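Local coordinates for protein endonuclease V (Streptomyces avermitilis, PDB 3GOC) that probably repairs deaminated DNA as a magnesium-dependent endonuclease, cutting double-stranded DNA at the second phosphodiester bond 3' to a deoxyinosine, at residues A[28-34]-A[187-192]; A[17-21]-A[87-91]; A[72-76]-A[99-105]; A[149-153]-A[181-185]. All blocks are in the same frame, centred on the assembly; numbering follows the deposited sequence.

Contact 1: A[28-34]-A[187-192]; sequences VILDEPG and VGHRVD
Ile29 binds the ring of His189 at a classic beta bulge of strand 183-189, in which Gly188 and His189 stand opposite the single Thr138 of strand 138-142. The bond runs from Ile29 N to His189 ND1, 3.0 Å, with the donor close to the imidazole plane and an angle of 163° at the hydrogen. His189 CG stands anti to its own N (chi1 180°), which brings ND1 to the loop backbone. Arg190 N donates to Ile29 O at 3.0 Å. In this RNase H-like fold, residues 28-34 belong to the connection from helix 14-24 to strand 41-49, and here that loop follows the turn from strand 183-189 into helix 193-202. Glu32 and Arg190 run alongside each other and form a side-on salt bridge. Arg190 NE reaches Glu32 OE1 at 2.9 Å from above the carboxylate plane, whereas NH2 takes the syn lone pair of OE2 at 3.0 Å. The carboxylate and guanidinium planes stand 46° apart, and a water joins Glu32 OE2 to Arg190 O. NH1 also binds Gly135 O; an alanine in place of Arg190 would probably leave the Glu32 carboxylate without its counter-charge and that carbonyl without this donor. Asp192 N donates to Pro33 O at 3.0 Å, while Asp192, the N-cap residue of helix 193-202, is hydrogen-bonded through OD1 to His195 ND1.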
loop_
_atom_site.group_PDB
_atom_site.type_symbol
_atom_site.label_atom_id
_atom_site.label_comp_id
_atom_site.label_asym_id
_atom_site.label_seq_id
_atom_site.Cartn_x
_atom_site.Cartn_y
_atom_site.Cartn_z
ATOM N N VAL A 28 11.695 -6.644 -20.888
ATOM C CA VAL A 28 11.039 -5.948 -19.789
ATOM C C VAL A 28 9.618 -5.526 -20.141
ATOM O O VAL A 28 9.367 -4.994 -21.222
ATOM C CB VAL A 28 11.844 -4.694 -19.364
ATOM C CG1 VAL A 28 11.090 -3.920 -18.289
ATOM C CG2 VAL A 28 13.218 -5.109 -18.843
ATOM N N ILE A 29 8.690 -5.778 -19.223
ATOM C CA ILE A 29 7.290 -5.410 -19.411
ATOM C C ILE A 29 6.984 -4.233 -18.492
ATOM O O ILE A 29 7.189 -4.307 -17.277
ATOM C CB ILE A 29 6.364 -6.601 -19.095
ATOM C CG1 ILE A 29 6.598 -7.712 -20.127
ATOM C CG2 ILE A 29 4.905 -6.153 -19.102
ATOM C CD1 ILE A 29 5.883 -9.020 -19.822
ATOM N N LEU A 30 6.494 -3.146 -19.082
ATOM C CA LEU A 30 6.196 -1.928 -18.333
ATOM C C LEU A 30 4.717 -1.564 -18.224
ATOM O O LEU A 30 4.336 -0.755 -17.376
ATOM C CB LEU A 30 6.949 -0.746 -18.957
ATOM C CG LEU A 30 8.480 -0.813 -19.005
ATOM C CD1 LEU A 30 9.018 0.346 -19.832
ATOM C CD2 LEU A 30 9.044 -0.773 -17.595
ATOM N N ASP A 31 3.881 -2.157 -19.069
ATOM C CA ASP A 31 2.462 -1.833 -19.044
ATOM C C ASP A 31 1.565 -2.810 -18.290
ATOM O O ASP A 31 0.339 -2.738 -18.399
ATOM C CB ASP A 31 1.950 -1.626 -20.471
ATOM C CG ASP A 31 2.390 -0.294 -21.051
ATOM O OD1 ASP A 31 2.148 -0.045 -22.253
ATOM O OD2 ASP A 31 2.974 0.514 -20.295
ATOM N N GLU A 32 2.172 -3.723 -17.534
ATOM C CA GLU A 32 1.399 -4.666 -16.721
ATOM C C GLU A 32 1.336 -4.040 -15.328
ATOM O O GLU A 32 2.359 -3.866 -14.670
ATOM C CB GLU A 32 2.082 -6.035 -16.636
ATOM C CG GLU A 32 1.260 -7.053 -15.843
ATOM C CD GLU A 32 1.823 -8.463 -15.882
ATOM O OE1 GLU A 32 2.661 -8.763 -16.764
ATOM O OE2 GLU A 32 1.404 -9.285 -15.037
ATOM N N PRO A 33 0.131 -3.681 -14.865
ATOM C CA PRO A 33 -0.011 -3.066 -13.540
ATOM C C PRO A 33 0.641 -3.858 -12.415
ATOM O O PRO A 33 1.371 -3.298 -11.591
ATOM C CB PRO A 33 -1.521 -2.950 -13.382
ATOM C CG PRO A 33 -1.952 -2.654 -14.804
ATOM C CD PRO A 33 -1.159 -3.685 -15.577
ATOM N N GLY A 34 0.382 -5.159 -12.381
ATOM C CA GLY A 34 0.961 -5.991 -11.346
ATOM C C GLY A 34 -0.040 -6.376 -10.277
ATOM O O GLY A 34 -1.183 -5.920 -10.292
ATOM N N VAL A 187 10.356 0.750 -11.105
ATOM C CA VAL A 187 9.788 -0.491 -11.588
ATOM C C VAL A 187 10.907 -1.417 -12.036
ATOM O O VAL A 187 11.959 -0.976 -12.509
ATOM C CB VAL A 187 8.837 -0.244 -12.773
ATOM C CG1 VAL A 187 7.662 0.599 -12.324
ATOM C CG2 VAL A 187 9.582 0.437 -13.893
ATOM N N GLY A 188 10.687 -2.708 -11.842
ATOM C CA GLY A 188 11.665 -3.678 -12.271
ATOM C C GLY A 188 11.130 -4.376 -13.507
ATOM O O GLY A 188 11.660 -4.221 -14.612
ATOM N N HIS A 189 10.051 -5.129 -13.318
ATOM C CA HIS A 189 9.437 -5.894 -14.397
ATOM C C HIS A 189 8.005 -6.281 -14.013
ATOM O O HIS A 189 7.737 -6.640 -12.871
ATOM C CB HIS A 189 10.282 -7.152 -14.633
ATOM C CG HIS A 189 9.772 -8.054 -15.712
ATOM N ND1 HIS A 189 9.561 -7.625 -17.005
ATOM C CD2 HIS A 189 9.521 -9.384 -15.712
ATOM C CE1 HIS A 189 9.210 -8.655 -17.756
ATOM N NE2 HIS A 189 9.180 -9.735 -16.996
ATOM N N ARG A 190 7.090 -6.180 -14.974
ATOM C CA ARG A 190 5.688 -6.552 -14.780
ATOM C C ARG A 190 4.930 -5.857 -13.641
ATOM O O ARG A 190 4.012 -6.433 -13.062
ATOM C CB ARG A 190 5.590 -8.074 -14.622
ATOM C CG ARG A 190 6.072 -8.855 -15.848
ATOM C CD ARG A 190 5.872 -10.348 -15.655
ATOM N NE ARG A 190 4.468 -10.656 -15.404
ATOM C CZ ARG A 190 4.035 -11.704 -14.710
ATOM N NH1 ARG A 190 4.896 -12.565 -14.187
ATOM N NH2 ARG A 190 2.732 -11.880 -14.514
ATOM N N VAL A 191 5.314 -4.623 -13.328
ATOM C CA VAL A 191 4.650 -3.834 -12.284
ATOM C C VAL A 191 4.707 -2.369 -12.716
ATOM O O VAL A 191 5.727 -1.947 -13.262
ATOM C CB VAL A 191 5.378 -3.953 -10.917
ATOM C CG1 VAL A 191 4.627 -3.165 -9.858
ATOM C CG2 VAL A 191 5.507 -5.409 -10.503
ATOM N N ASP A 192 3.641 -1.590 -12.519
ATOM C CA ASP A 192 3.734 -0.181 -12.897
ATOM C C ASP A 192 4.100 0.663 -11.677
ATOM O O ASP A 192 4.138 0.153 -10.551
ATOM C CB ASP A 192 2.465 0.352 -13.609
ATOM C CG ASP A 192 1.205 0.329 -12.755
ATOM O OD1 ASP A 192 1.279 0.301 -11.517
ATOM O OD2 ASP A 192 0.103 0.363 -13.363
HETATM O O HOH W 1 6.096 -0.244 -15.434
HETATM O O HOH W 2 2.591 -8.787 -12.580
#

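Contact 2: A[17-21]-A[87-91]; sequences ARAVQ and GLLAF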
loop_
_atom_site.group_PDB
_atom_site.type_symbol
_atom_site.label_atom_id
_atom_site.label_comp_id
_atom_site.label_asym_id
_atom_site.label_seq_id
_atom_site.Cartn_x
_atom_site.Cartn_y
_atom_site.Cartn_z
ATOM N N ALA A 17 28.928 -7.637 -21.120
ATOM C CA ALA A 17 27.906 -7.372 -20.116
ATOM C C ALA A 17 26.909 -6.325 -20.600
ATOM O O ALA A 17 25.700 -6.497 -20.446
ATOM C CB ALA A 17 28.557 -6.928 -18.798
ATOM N N ARG A 18 27.409 -5.233 -21.173
ATOM C CA ARG A 18 26.515 -4.199 -21.679
ATOM C C ARG A 18 25.646 -4.770 -22.796
ATOM O O ARG A 18 24.471 -4.418 -22.920
ATOM C CB ARG A 18 27.300 -2.995 -22.202
ATOM C CG ARG A 18 28.007 -2.196 -21.117
ATOM C CD ARG A 18 28.411 -0.827 -21.642
ATOM N NE ARG A 18 29.293 -0.930 -22.802
ATOM C CZ ARG A 18 30.616 -1.024 -22.730
ATOM N NH1 ARG A 18 31.334 -1.127 -23.836
ATOM N NH2 ARG A 18 31.223 -0.995 -21.552
ATOM N N ALA A 19 26.220 -5.657 -23.603
ATOM C CA ALA A 19 25.477 -6.274 -24.696
ATOM C C ALA A 19 24.331 -7.112 -24.134
ATOM O O ALA A 19 23.239 -7.132 -24.701
ATOM C CB ALA A 19 26.407 -7.140 -25.544
ATOM N N VAL A 20 24.580 -7.799 -23.021
ATOM C CA VAL A 20 23.543 -8.615 -22.392
ATOM C C VAL A 20 22.429 -7.695 -21.905
ATOM O O VAL A 20 21.247 -7.989 -22.080
ATOM C CB VAL A 20 24.100 -9.439 -21.193
ATOM C CG1 VAL A 20 22.954 -10.106 -20.432
ATOM C CG2 VAL A 20 25.075 -10.499 -21.693
ATOM N N GLN A 21 22.802 -6.571 -21.301
ATOM C CA GLN A 21 21.802 -5.627 -20.808
ATOM C C GLN A 21 20.923 -5.098 -21.934
ATOM O O GLN A 21 19.702 -5.054 -21.797
ATOM C CB GLN A 21 22.476 -4.447 -20.105
ATOM C CG GLN A 21 23.295 -4.829 -18.884
ATOM C CD GLN A 21 23.864 -3.615 -18.180
ATOM O OE1 GLN A 21 24.431 -2.732 -18.819
ATOM N NE2 GLN A 21 23.735 -3.571 -16.857
ATOM N N GLY A 87 27.416 0.364 -12.994
ATOM C CA GLY A 87 26.533 0.209 -14.137
ATOM C C GLY A 87 26.357 -1.251 -14.513
ATOM O O GLY A 87 25.424 -1.608 -15.233
ATOM N N LEU A 88 27.257 -2.098 -14.020
ATOM C CA LEU A 88 27.208 -3.536 -14.295
ATOM C C LEU A 88 27.304 -4.335 -13.001
ATOM O O LEU A 88 27.683 -5.504 -13.015
ATOM C CB LEU A 88 28.370 -3.935 -15.209
ATOM C CG LEU A 88 28.466 -3.238 -16.568
ATOM C CD1 LEU A 88 29.775 -3.627 -17.238
ATOM C CD2 LEU A 88 27.286 -3.623 -17.452
ATOM N N LEU A 89 26.948 -3.704 -11.888
ATOM C CA LEU A 89 27.038 -4.348 -10.587
ATOM C C LEU A 89 26.194 -5.608 -10.416
ATOM O O LEU A 89 26.557 -6.499 -9.648
ATOM C CB LEU A 89 26.693 -3.339 -9.492
ATOM C CG LEU A 89 27.636 -2.135 -9.398
ATOM C CD1 LEU A 89 27.234 -1.283 -8.210
ATOM C CD2 LEU A 89 29.072 -2.606 -9.253
ATOM N N ALA A 90 25.080 -5.693 -11.133
ATOM C CA ALA A 90 24.214 -6.860 -11.026
ATOM C C ALA A 90 24.896 -8.133 -11.510
ATOM O O ALA A 90 24.558 -9.235 -11.067
ATOM C CB ALA A 90 22.931 -6.640 -11.809
ATOM N N PHE A 91 25.846 -7.996 -12.427
ATOM C CA PHE A 91 26.526 -9.179 -12.934
ATOM C C PHE A 91 27.375 -9.889 -11.891
ATOM O O PHE A 91 27.830 -11.012 -12.112
ATOM C CB PHE A 91 27.364 -8.839 -14.165
ATOM C CG PHE A 91 26.534 -8.544 -15.378
ATOM C CD1 PHE A 91 26.082 -7.249 -15.634
ATOM C CD2 PHE A 91 26.159 -9.572 -16.242
ATOM C CE1 PHE A 91 25.260 -6.983 -16.733
ATOM C CE2 PHE A 91 25.340 -9.321 -17.341
ATOM C CZ PHE A 91 24.890 -8.022 -17.590
HETATM O O HOH W 3 25.672 -0.407 -18.068
#
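Ala17, Val20 and Gln21 pack one side of helix 14-24 against residues 87-91 of the loop leading to helix 94-102, in a helix-to-loop contact that is mainly apolar and carries one direct hydrogen bond. Its apolar part centres on the Phe91 ring. Ala17 CB sits over the middle of one face, 3.9 Å from the ring centroid and 11° off the normal, which meets the geometry of a CH-pi contact. At the ring edge are Gln21 CG, 3.6 Å from Phe91 CE1, and Val20 CB, 4.0 Å from Phe91 CZ. Leu88 packs beside Ala17: its CD2 lies 3.8 Å from Ala17 CB and 3.3 Å from Gln21 OE1. With Gln21 CG anti to the carbonyl carbon (chi1 -62°) and the chain extended beyond it, NE2 reaches Gly87 O at 3.1 Å; the bond is fairly straight, 161° at the hydrogen, and lies in the carbonyl plane. A water donates to Gln21 OE1 at 2.7 Å and to the same Gly87 O, which His120 NE2 binds as well, so three donors gather on one backbone oxygen. A leucine in place of Gln21 would probably cost Gly87 O one donor and leave the water without the Gln21 oxygen it donates to. Around this pair, Ala17 also touches Phe82, the Phe91 ring makes an edge-to-face pair with His129 of helix 126-134, and Trp10 and Ser81 bind Phe91 O just ahead of helix 94-102.

Contact 3: A[72-76]-A[99-105]; sequences AEATA and AALDALP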
loop_
_atom_site.group_PDB
_atom_site.type_symbol
_atom_site.label_atom_id
_atom_site.label_comp_id
_atom_site.label_asym_id
_atom_site.label_seq_id
_atom_site.Cartn_x
_atom_site.Cartn_y
_atom_site.Cartn_z
ATOM N N ALA A 72 8.657 -17.773 4.750
ATOM C CA ALA A 72 9.739 -18.595 4.211
ATOM C C ALA A 72 10.989 -17.759 3.993
ATOM O O ALA A 72 10.909 -16.547 3.819
ATOM C CB ALA A 72 9.303 -19.223 2.895
ATOM N N GLU A 73 12.147 -18.410 4.010
ATOM C CA GLU A 73 13.405 -17.709 3.781
ATOM C C GLU A 73 14.459 -18.682 3.284
ATOM O O GLU A 73 14.368 -19.884 3.523
ATOM C CB GLU A 73 13.887 -17.030 5.065
ATOM C CG GLU A 73 14.138 -17.974 6.219
ATOM C CD GLU A 73 14.558 -17.246 7.485
ATOM O OE1 GLU A 73 13.853 -16.295 7.886
ATOM O OE2 GLU A 73 15.591 -17.626 8.077
ATOM N N ALA A 74 15.455 -18.157 2.576
ATOM C CA ALA A 74 16.528 -18.987 2.047
ATOM C C ALA A 74 17.730 -18.117 1.725
ATOM O O ALA A 74 17.586 -16.927 1.462
ATOM C CB ALA A 74 16.060 -19.712 0.789
ATOM N N THR A 75 18.917 -18.708 1.769
ATOM C CA THR A 75 20.133 -17.980 1.438
ATOM C C THR A 75 20.987 -18.848 0.528
ATOM O O THR A 75 20.762 -20.054 0.400
ATOM C CB THR A 75 20.966 -17.621 2.694
ATOM O OG1 THR A 75 21.327 -18.819 3.392
ATOM C CG2 THR A 75 20.186 -16.704 3.614
ATOM N N ALA A 76 21.962 -18.220 -0.113
ATOM C CA ALA A 76 22.875 -18.926 -0.997
ATOM C C ALA A 76 24.218 -18.215 -0.948
ATOM O O ALA A 76 24.280 -17.000 -0.764
ATOM C CB ALA A 76 22.338 -18.930 -2.421
ATOM N N ALA A 99 19.884 -18.329 -7.074
ATOM C CA ALA A 99 20.035 -19.535 -6.263
ATOM C C ALA A 99 19.248 -19.443 -4.956
ATOM O O ALA A 99 18.641 -20.422 -4.507
ATOM C CB ALA A 99 21.512 -19.789 -5.974
ATOM N N ALA A 100 19.264 -18.272 -4.329
ATOM C CA ALA A 100 18.525 -18.101 -3.083
ATOM C C ALA A 100 17.032 -18.233 -3.360
ATOM O O ALA A 100 16.306 -18.868 -2.593
ATOM C CB ALA A 100 18.835 -16.737 -2.455
ATOM N N LEU A 101 16.564 -17.631 -4.452
ATOM C CA LEU A 101 15.141 -17.724 -4.788
ATOM C C LEU A 101 14.767 -19.170 -5.084
ATOM O O LEU A 101 13.716 -19.651 -4.652
ATOM C CB LEU A 101 14.821 -16.846 -6.005
ATOM C CG LEU A 101 14.873 -15.333 -5.766
ATOM C CD1 LEU A 101 14.924 -14.625 -7.105
ATOM C CD2 LEU A 101 13.661 -14.878 -4.958
ATOM N N ASP A 102 15.632 -19.867 -5.815
ATOM C CA ASP A 102 15.365 -21.265 -6.158
ATOM C C ASP A 102 15.313 -22.160 -4.927
ATOM O O ASP A 102 14.669 -23.211 -4.943
ATOM C CB ASP A 102 16.425 -21.801 -7.126
ATOM C CG ASP A 102 16.281 -21.230 -8.525
ATOM O OD1 ASP A 102 15.176 -20.761 -8.869
ATOM O OD2 ASP A 102 17.270 -21.271 -9.289
ATOM N N ALA A 103 15.992 -21.745 -3.862
ATOM C CA ALA A 103 16.027 -22.523 -2.630
ATOM C C ALA A 103 14.768 -22.359 -1.783
ATOM O O ALA A 103 14.570 -23.090 -0.813
ATOM C CB ALA A 103 17.254 -22.148 -1.812
ATOM N N LEU A 104 13.921 -21.402 -2.146
ATOM C CA LEU A 104 12.682 -21.177 -1.407
ATOM C C LEU A 104 11.709 -22.320 -1.637
ATOM O O LEU A 104 11.711 -22.950 -2.690
ATOM C CB LEU A 104 12.017 -19.877 -1.851
ATOM C CG LEU A 104 12.708 -18.565 -1.474
ATOM C CD1 LEU A 104 12.034 -17.418 -2.210
ATOM C CD2 LEU A 104 12.649 -18.355 0.036
ATOM N N PRO A 105 10.859 -22.599 -0.646
ATOM C CA PRO A 105 9.873 -23.677 -0.747
ATOM C C PRO A 105 8.576 -23.220 -1.407
ATOM O O PRO A 105 7.652 -24.009 -1.590
ATOM C CB PRO A 105 9.665 -24.077 0.707
ATOM C CG PRO A 105 9.751 -22.762 1.405
ATOM C CD PRO A 105 10.945 -22.095 0.736
#
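Peptide groups are the flat surfaces where Leu104 meets Glu73 and Ala76 meets Ala100, for no aromatic ring takes part. Leu104 CD2 stands over the face of the peptide that joins Glu73 to Ala74, 3.7 Å from Glu73 C and almost straight above it. In the reverse sense, Ala76 CB lies over the face of the peptide between Ala99 and Ala100, 3.7 Å from Ala100 N. The arrangement belongs to a beta-alpha-beta crossover of the RNase H-like fold: strand 70-79, outermost in the sheet of this chain, leads through helix 94-102 to strand 110-114, which runs parallel to it, and the helix packs back on the strand it follows. Every second strand residue points at the helix. Ala72, Ala74 and Ala76 face it with methyl groups, and small side chains on both partners permit a close approach, the CA atoms of Thr75 and Ala100 being 4.8 Å apart. No hydrogen bond crosses the interface. Ala76 CB meets Ala99 CB at 3.7 Å, whereas Ala74 CB is shared by Ala103 CB at 3.8 Å and Leu104 CD2 at 3.7 Å and also lies 3.5 Å from Ala100 O. Glu73 and Thr75 point away and rest on Leu219 of helix 211-228, which touches the strand on the side away from helix 94-102. Its own bonding goes to strand 55-64, through backbone pairs such as Ala74 with Ala60. Past the helix the chain turns along the strand, and Pro105 CG closes the row 3.9 Å from Ala72 CB.

Contact 4: A[149-153]-A[181-185]; sequences SYEDP and KPVFV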
loop_
_atom_site.group_PDB
_atom_site.type_symbol
_atom_site.label_atom_id
_atom_site.label_comp_id
_atom_site.label_asym_id
_atom_site.label_seq_id
_atom_site.Cartn_x
_atom_site.Cartn_y
_atom_site.Cartn_z
ATOM N N SER A 149 17.794 12.957 -9.970
ATOM C CA SER A 149 17.304 14.160 -9.316
ATOM C C SER A 149 15.813 14.065 -9.036
ATOM O O SER A 149 15.102 13.265 -9.643
ATOM C CB SER A 149 17.571 15.382 -10.192
ATOM O OG SER A 149 16.774 15.341 -11.360
ATOM N N TYR A 150 15.344 14.891 -8.112
ATOM C CA TYR A 150 13.939 14.890 -7.758
ATOM C C TYR A 150 13.584 16.108 -6.929
ATOM O O TYR A 150 14.424 16.657 -6.213
ATOM C CB TYR A 150 13.601 13.619 -6.969
ATOM C CG TYR A 150 14.224 13.566 -5.587
ATOM C CD1 TYR A 150 13.484 13.907 -4.455
ATOM C CD2 TYR A 150 15.554 13.176 -5.414
ATOM C CE1 TYR A 150 14.048 13.853 -3.181
ATOM C CE2 TYR A 150 16.133 13.125 -4.142
ATOM C CZ TYR A 150 15.370 13.462 -3.033
ATOM O OH TYR A 150 15.922 13.399 -1.772
ATOM N N GLU A 151 12.334 16.534 -7.056
ATOM C CA GLU A 151 11.814 17.653 -6.284
ATOM C C GLU A 151 11.332 17.007 -4.992
ATOM O O GLU A 151 10.859 15.868 -5.012
ATOM C CB GLU A 151 10.617 18.292 -6.996
ATOM C CG GLU A 151 10.926 18.907 -8.351
ATOM C CD GLU A 151 11.683 20.218 -8.247
ATOM O OE1 GLU A 151 11.958 20.833 -9.301
ATOM O OE2 GLU A 151 12.002 20.637 -7.114
ATOM N N ASP A 152 11.451 17.708 -3.872
ATOM C CA ASP A 152 10.987 17.152 -2.606
ATOM C C ASP A 152 9.503 16.814 -2.698
ATOM O O ASP A 152 8.688 17.665 -3.043
ATOM C CB ASP A 152 11.190 18.148 -1.458
ATOM C CG ASP A 152 12.646 18.357 -1.114
ATOM O OD1 ASP A 152 13.344 17.352 -0.864
ATOM O OD2 ASP A 152 13.089 19.527 -1.081
ATOM N N PRO A 153 9.134 15.559 -2.406
ATOM C CA PRO A 153 7.718 15.190 -2.471
ATOM C C PRO A 153 6.987 15.825 -1.287
ATOM O O PRO A 153 7.624 16.385 -0.394
ATOM C CB PRO A 153 7.754 13.665 -2.375
ATOM C CG PRO A 153 8.954 13.416 -1.517
ATOM C CD PRO A 153 9.968 14.392 -2.075
ATOM N N LYS A 181 12.950 11.526 5.387
ATOM C CA LYS A 181 13.570 11.406 4.064
ATOM C C LYS A 181 12.882 10.301 3.243
ATOM O O LYS A 181 12.647 9.209 3.745
ATOM C CB LYS A 181 15.056 11.083 4.250
ATOM C CG LYS A 181 15.728 10.380 3.083
ATOM C CD LYS A 181 15.867 11.291 1.881
ATOM C CE LYS A 181 16.582 10.582 0.744
ATOM N NZ LYS A 181 17.958 10.136 1.134
ATOM N N PRO A 182 12.550 10.569 1.969
ATOM C CA PRO A 182 11.887 9.527 1.175
ATOM C C PRO A 182 12.810 8.414 0.692
ATOM O O PRO A 182 14.036 8.481 0.861
ATOM C CB PRO A 182 11.296 10.308 0.005
ATOM C CG PRO A 182 12.303 11.410 -0.195
ATOM C CD PRO A 182 12.617 11.841 1.222
ATOM N N VAL A 183 12.208 7.374 0.119
ATOM C CA VAL A 183 12.976 6.275 -0.455
ATOM C C VAL A 183 12.760 6.429 -1.950
ATOM O O VAL A 183 11.946 7.248 -2.376
ATOM C CB VAL A 183 12.504 4.881 0.037
ATOM C CG1 VAL A 183 12.826 4.737 1.517
ATOM C CG2 VAL A 183 11.022 4.683 -0.215
ATOM N N PHE A 184 13.480 5.653 -2.748
ATOM C CA PHE A 184 13.397 5.784 -4.190
ATOM C C PHE A 184 12.946 4.509 -4.854
ATOM O O PHE A 184 13.656 3.505 -4.896
ATOM C CB PHE A 184 14.751 6.288 -4.677
ATOM C CG PHE A 184 15.188 7.527 -3.950
ATOM C CD1 PHE A 184 15.911 7.440 -2.757
ATOM C CD2 PHE A 184 14.742 8.776 -4.377
ATOM C CE1 PHE A 184 16.172 8.582 -1.995
ATOM C CE2 PHE A 184 14.993 9.921 -3.631
ATOM C CZ PHE A 184 15.709 9.827 -2.431
ATOM N N VAL A 185 11.730 4.584 -5.377
ATOM C CA VAL A 185 11.054 3.462 -6.000
ATOM C C VAL A 185 11.150 3.432 -7.517
ATOM O O VAL A 185 10.937 4.442 -8.177
ATOM C CB VAL A 185 9.561 3.504 -5.615
ATOM C CG1 VAL A 185 8.819 2.321 -6.205
ATOM C CG2 VAL A 185 9.429 3.532 -4.101
#
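The hydroxyl oxygen of Tyr150 is the polar atom on which carbon groups converge: Phe184 CZ approaches OH to 3.6 Å and Lys181 CE to 3.8 Å. These are van der Waals contacts, and no hydrogen bond joins the two segments. The main interaction is a T-shaped aromatic pair, laid across one face of the mixed sheet of this RNase H-like fold; strands 149-150 and 183-189 are separated there by strands 160-165 and 168-174. Phe184 turns its edge to the face of Tyr150, with centroids 5.0 Å apart and planes at 65°. The approach is off centre, since Phe184 CE2 lies 3.4 Å above the Tyr150 plane toward the rim, near CE2 of that ring. Tyr150 reaches over because its CG sits between the backbone N and the carbonyl carbon (chi1 69°), which directs the ring at strand 183-189. Both rings also rest on Leu163 and Ala173 of the intervening strands, while Pro145 touches Phe184. Beside the aromatic pair, Tyr150 CE1 touches Pro182 CG at 4.2 Å. The same proline ring meets a second proline, with Pro182 CG 4.1 Å from Pro153 CG.

Overall arrangement
Contacts 1, 3 and 4 reach one mixed sheet, whereas contact 2 joins helix 14-24 to a loop. Contacts 1 and 4 use successive parts of strand 183-189 and its ends, yet their centres lie about 20 Å apart. Contacts 3 and 4 sit on opposite sides of the chain's centre, about 31 Å between centres, with the metal site flanked by both: the side chain of Thr75 is about 12 Å from a bound magnesium ion and that of Phe184 about 13 Å. Asp46, Asp114 and Asp217 hold the two ions. Contact 1 is remote from this site, while in contact 2 Gly87 lies about 9 Å from the side chain of Tyr84, predicted to interact with target DNA.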